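RBSTP2229 gene product (Geobacillus stearothermophilus, PDB 1T6A) is of unknown function but belongs to the DUF1885 family and joins a long N-terminal helix to a compact alpha/beta domain. Local coordinates at residues F101-A106 against G111-F116. Residues are numbered along the deposited sequence; the frame is centred on the assembly and turned at random. Where two conformers were deposited one is given.
Sequences FSKWLA and GELHLF. With NO3 (nitrate ion), chain B.
Leu-113 packs against one side of the helix that carries Ser-102, Lys-103 and Ala-106. Helix 92-109 and strand 111-114 are consecutive elements of the alpha/beta domain, and the strand turns back over the helix. The axes of segment 101-106 and strand 111-114 run antiparallel, at 168°, and approach to 9.1 Å. Strand 111-114 pairs with strand 120-123, and Leu-113 bonds through its backbone to Met-121. Helix residues Ser-102 and Leu-105 also touch strand 79-85, so the helix meets both sheets of the domain.

CB of Leu-113 points toward the helix. CG stands anti to the backbone N (chi1 -173°), which sets its two methyls against Ser-102, Lys-103 and Ala-106. Both methyls lie against Ser-102. CD1 meets CB of Ser-102 at 4.0 Å. CD2 lies 3.9 Å from the carbonyl O of Ser-102 and also reaches CB of Ala-106, at 4.1 Å. Lys-103 crosses Leu-113 at about a right angle, with its CG 4.1 Å from CD2. The Ser-102 hydroxyl is engaged within the helix, where OG bonds to the carbonyl O of Ala-98.

CB of Leu-115 also points toward the helix. Lys-103 crosses this side chain nearly perpendicularly too, and its CE lies 4.1 Å from CD1 of Leu-115. The lysine chain is extended beyond CG, which carries the ammonium group past the leucines to a nitrate ion, probably from the crystallisation liquor. Ser-117 OG is a second partner of this ion.

On the strand face turned from the helix, His-114 NE2 donates to Glu-112 OE2 on its anti side, 31° out of the carboxylate plane. At the nitrate, Lys-103 NZ donates to O2 at 2.9 Å, while Leu-115 CD1 lies 3.6 Å from the nitrate N.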
ATOM      1  N   PHE A 101       1.165  10.118  -0.502  1.00 27.78           N
ATOM      2  CA  PHE A 101       1.882  10.163   0.761  1.00 27.64           C
ATOM      3  C   PHE A 101       1.822  11.556   1.400  1.00 26.39           C
ATOM      4  O   PHE A 101       1.736  11.658   2.611  1.00 26.03           O
ATOM      5  CB  PHE A 101       3.338   9.723   0.594  1.00 27.74           C
ATOM      6  CG  PHE A 101       4.131   9.862   1.835  1.00 30.53           C
ATOM      7  CD1 PHE A 101       3.840   9.070   2.946  1.00 31.80           C
ATOM      8  CD2 PHE A 101       5.130  10.825   1.939  1.00 33.95           C
ATOM      9  CE1 PHE A 101       4.543   9.214   4.109  1.00 32.76           C
ATOM     10  CE2 PHE A 101       5.848  10.965   3.113  1.00 33.71           C
ATOM     11  CZ  PHE A 101       5.558  10.162   4.196  1.00 34.21           C
ATOM     12  N   SER A 102       1.860  12.606   0.589  1.00 25.38           N
ATOM     13  CA  SER A 102       1.869  13.962   1.114  1.00 25.39           C
ATOM     14  C   SER A 102       0.540  14.268   1.809  1.00 25.20           C
ATOM     15  O   SER A 102       0.521  14.829   2.913  1.00 24.93           O
ATOM     16  CB  SER A 102       2.046  14.990  -0.013  0.52 25.14           C
ATOM     17  OG  SER A 102       3.290  14.879  -0.657  0.52 26.36           O
ATOM     18  N   LYS A 103      -0.564  13.877   1.173  1.00 24.90           N
ATOM     19  CA  LYS A 103      -1.889  14.080   1.757  1.00 25.62           C
ATOM     20  C   LYS A 103      -2.049  13.295   3.050  1.00 25.08           C
ATOM     21  O   LYS A 103      -2.528  13.824   4.025  1.00 25.25           O
ATOM     22  CB  LYS A 103      -2.992  13.718   0.758  1.00 25.69           C
ATOM     23  CG  LYS A 103      -3.154  14.772  -0.307  1.00 28.36           C
ATOM     24  CD  LYS A 103      -3.890  14.240  -1.529  1.00 31.58           C
ATOM     25  CE  LYS A 103      -3.997  15.301  -2.625  1.00 32.36           C
ATOM     26  NZ  LYS A 103      -4.586  14.697  -3.876  1.00 34.81           N
ATOM     27  N   TRP A 104      -1.650  12.031   3.060  1.00 24.82           N
ATOM     28  CA  TRP A 104      -1.693  11.247   4.303  1.00 24.94           C
ATOM     29  C   TRP A 104      -0.862  11.902   5.410  1.00 25.22           C
ATOM     30  O   TRP A 104      -1.281  12.000   6.567  1.00 25.69           O
ATOM     31  CB  TRP A 104      -1.171   9.841   4.060  1.00 24.55           C
ATOM     32  CG  TRP A 104      -1.192   9.009   5.265  1.00 26.06           C
ATOM     33  CD1 TRP A 104      -2.249   8.251   5.751  1.00 26.34           C
ATOM     34  CD2 TRP A 104      -0.115   8.825   6.185  1.00 26.07           C
ATOM     35  NE1 TRP A 104      -1.874   7.635   6.917  1.00 26.71           N
ATOM     36  CE2 TRP A 104      -0.573   7.962   7.203  1.00 26.87           C
ATOM     37  CE3 TRP A 104       1.206   9.291   6.242  1.00 27.42           C
ATOM     38  CZ2 TRP A 104       0.238   7.560   8.262  1.00 29.80           C
ATOM     39  CZ3 TRP A 104       2.001   8.908   7.310  1.00 29.54           C
ATOM     40  CH2 TRP A 104       1.513   8.056   8.306  1.00 29.59           C
ATOM     41  N   LEU A 105       0.321  12.368   5.040  1.00 25.40           N
ATOM     42  CA  LEU A 105       1.197  13.042   5.983  1.00 26.27           C
ATOM     43  C   LEU A 105       0.533  14.286   6.578  1.00 25.07           C
ATOM     44  O   LEU A 105       0.570  14.496   7.770  1.00 24.62           O
ATOM     45  CB  LEU A 105       2.483  13.416   5.257  1.00 26.92           C
ATOM     46  CG  LEU A 105       3.708  13.716   6.069  1.00 30.23           C
ATOM     47  CD1 LEU A 105       4.208  12.448   6.809  1.00 31.37           C
ATOM     48  CD2 LEU A 105       4.754  14.281   5.112  1.00 32.80           C
ATOM     49  N   ALA A 106      -0.091  15.093   5.739  1.00 25.45           N
ATOM     50  CA  ALA A 106      -0.758  16.308   6.170  1.00 25.72           C
ATOM     51  C   ALA A 106      -1.951  16.008   7.098  1.00 26.99           C
ATOM     52  O   ALA A 106      -2.130  16.664   8.103  1.00 26.13           O
ATOM     53  CB  ALA A 106      -1.214  17.100   4.957  1.00 25.77           C
ATOM     54  N   GLY A 111      -1.083  20.969   9.536  1.00 28.01           N
ATOM     55  CA  GLY A 111      -0.252  21.983   8.915  1.00 28.06           C
ATOM     56  C   GLY A 111      -0.823  22.419   7.582  1.00 28.35           C
ATOM     57  O   GLY A 111      -2.015  22.245   7.306  1.00 28.69           O
ATOM     58  N   GLU A 112       0.033  22.981   6.743  1.00 27.79           N
ATOM     59  CA  GLU A 112      -0.384  23.537   5.469  1.00 28.20           C
ATOM     60  C   GLU A 112       0.393  22.847   4.346  1.00 26.98           C
ATOM     61  O   GLU A 112       1.616  22.922   4.302  1.00 25.66           O
ATOM     62  CB  GLU A 112      -0.132  25.039   5.481  1.00 28.96           C
ATOM     63  CG  GLU A 112      -0.707  25.796   4.303  1.00 33.53           C
ATOM     64  CD  GLU A 112      -0.599  27.310   4.483  1.00 39.11           C
ATOM     65  OE1 GLU A 112      -0.956  27.819   5.567  1.00 42.57           O
ATOM     66  OE2 GLU A 112      -0.133  27.987   3.541  1.00 43.59           O
ATOM     67  N   LEU A 113      -0.324  22.130   3.487  1.00 25.66           N
ATOM     68  CA  LEU A 113       0.263  21.383   2.387  1.00 26.06           C
ATOM     69  C   LEU A 113       0.258  22.194   1.096  1.00 26.31           C
ATOM     70  O   LEU A 113      -0.782  22.643   0.650  1.00 26.91           O
ATOM     71  CB  LEU A 113      -0.527  20.089   2.156  1.00 25.66           C
ATOM     72  CG  LEU A 113       0.049  19.093   1.151  1.00 25.34           C
ATOM     73  CD1 LEU A 113       1.387  18.553   1.620  1.00 25.46           C
ATOM     74  CD2 LEU A 113      -0.929  17.941   0.999  1.00 26.37           C
ATOM     75  N   HIS A 114       1.425  22.359   0.489  1.00 26.65           N
ATOM     76  CA  HIS A 114       1.551  23.008  -0.804  1.00 27.45           C
ATOM     77  C   HIS A 114       1.950  21.946  -1.810  1.00 27.08           C
ATOM     78  O   HIS A 114       3.105  21.524  -1.864  1.00 25.86           O
ATOM     79  CB  HIS A 114       2.584  24.133  -0.747  1.00 28.23           C
ATOM     80  CG  HIS A 114       2.461  25.001   0.471  1.00 31.77           C
ATOM     81  ND1 HIS A 114       3.255  24.837   1.589  1.00 37.12           N
ATOM     82  CD2 HIS A 114       1.629  26.032   0.749  1.00 35.19           C
ATOM     83  CE1 HIS A 114       2.920  25.734   2.502  1.00 36.10           C
ATOM     84  NE2 HIS A 114       1.933  26.469   2.018  1.00 36.39           N
ATOM     85  N   LEU A 115       0.965  21.491  -2.571  1.00 27.29           N
ATOM     86  CA  LEU A 115       1.155  20.446  -3.564  1.00 29.01           C
ATOM     87  C   LEU A 115       1.832  21.011  -4.805  1.00 29.54           C
ATOM     88  O   LEU A 115       1.736  22.205  -5.077  1.00 28.01           O
ATOM     89  CB  LEU A 115      -0.192  19.856  -3.932  1.00 29.23           C
ATOM     90  CG  LEU A 115      -0.851  19.074  -2.785  1.00 31.39           C
ATOM     91  CD1 LEU A 115      -2.352  18.992  -2.940  1.00 33.70           C
ATOM     92  CD2 LEU A 115      -0.284  17.685  -2.727  1.00 34.01           C
ATOM     93  N   PHE A 116       2.497  20.165  -5.578  1.00 31.62           N
ATOM     94  CA  PHE A 116       3.253  20.687  -6.719  1.00 33.59           C
ATOM     95  C   PHE A 116       2.316  21.150  -7.837  1.00 33.39           C
ATOM     96  O   PHE A 116       2.735  21.858  -8.719  1.00 32.81           O
ATOM     97  CB  PHE A 116       4.337  19.720  -7.245  1.00 34.99           C
ATOM     98  CG  PHE A 116       3.840  18.342  -7.541  1.00 37.47           C
ATOM     99  CD1 PHE A 116       3.205  18.057  -8.741  1.00 41.23           C
ATOM    100  CD2 PHE A 116       4.016  17.338  -6.619  1.00 39.96           C
ATOM    101  CE1 PHE A 116       2.748  16.767  -9.010  1.00 42.99           C
ATOM    102  CE2 PHE A 116       3.561  16.074  -6.853  1.00 41.36           C
ATOM    103  CZ  PHE A 116       2.928  15.774  -8.056  1.00 43.69           C
TER
HETATM  104  N   NO3 B 201      -3.673  17.838  -6.100  1.00 45.24           N
HETATM  105  O1  NO3 B 201      -2.395  17.315  -6.334  1.00 46.00           O
HETATM  106  O2  NO3 B 201      -4.690  17.022  -5.572  1.00 44.94           O
HETATM  107  O3  NO3 B 201      -3.892  19.186  -6.375  1.00 45.39           O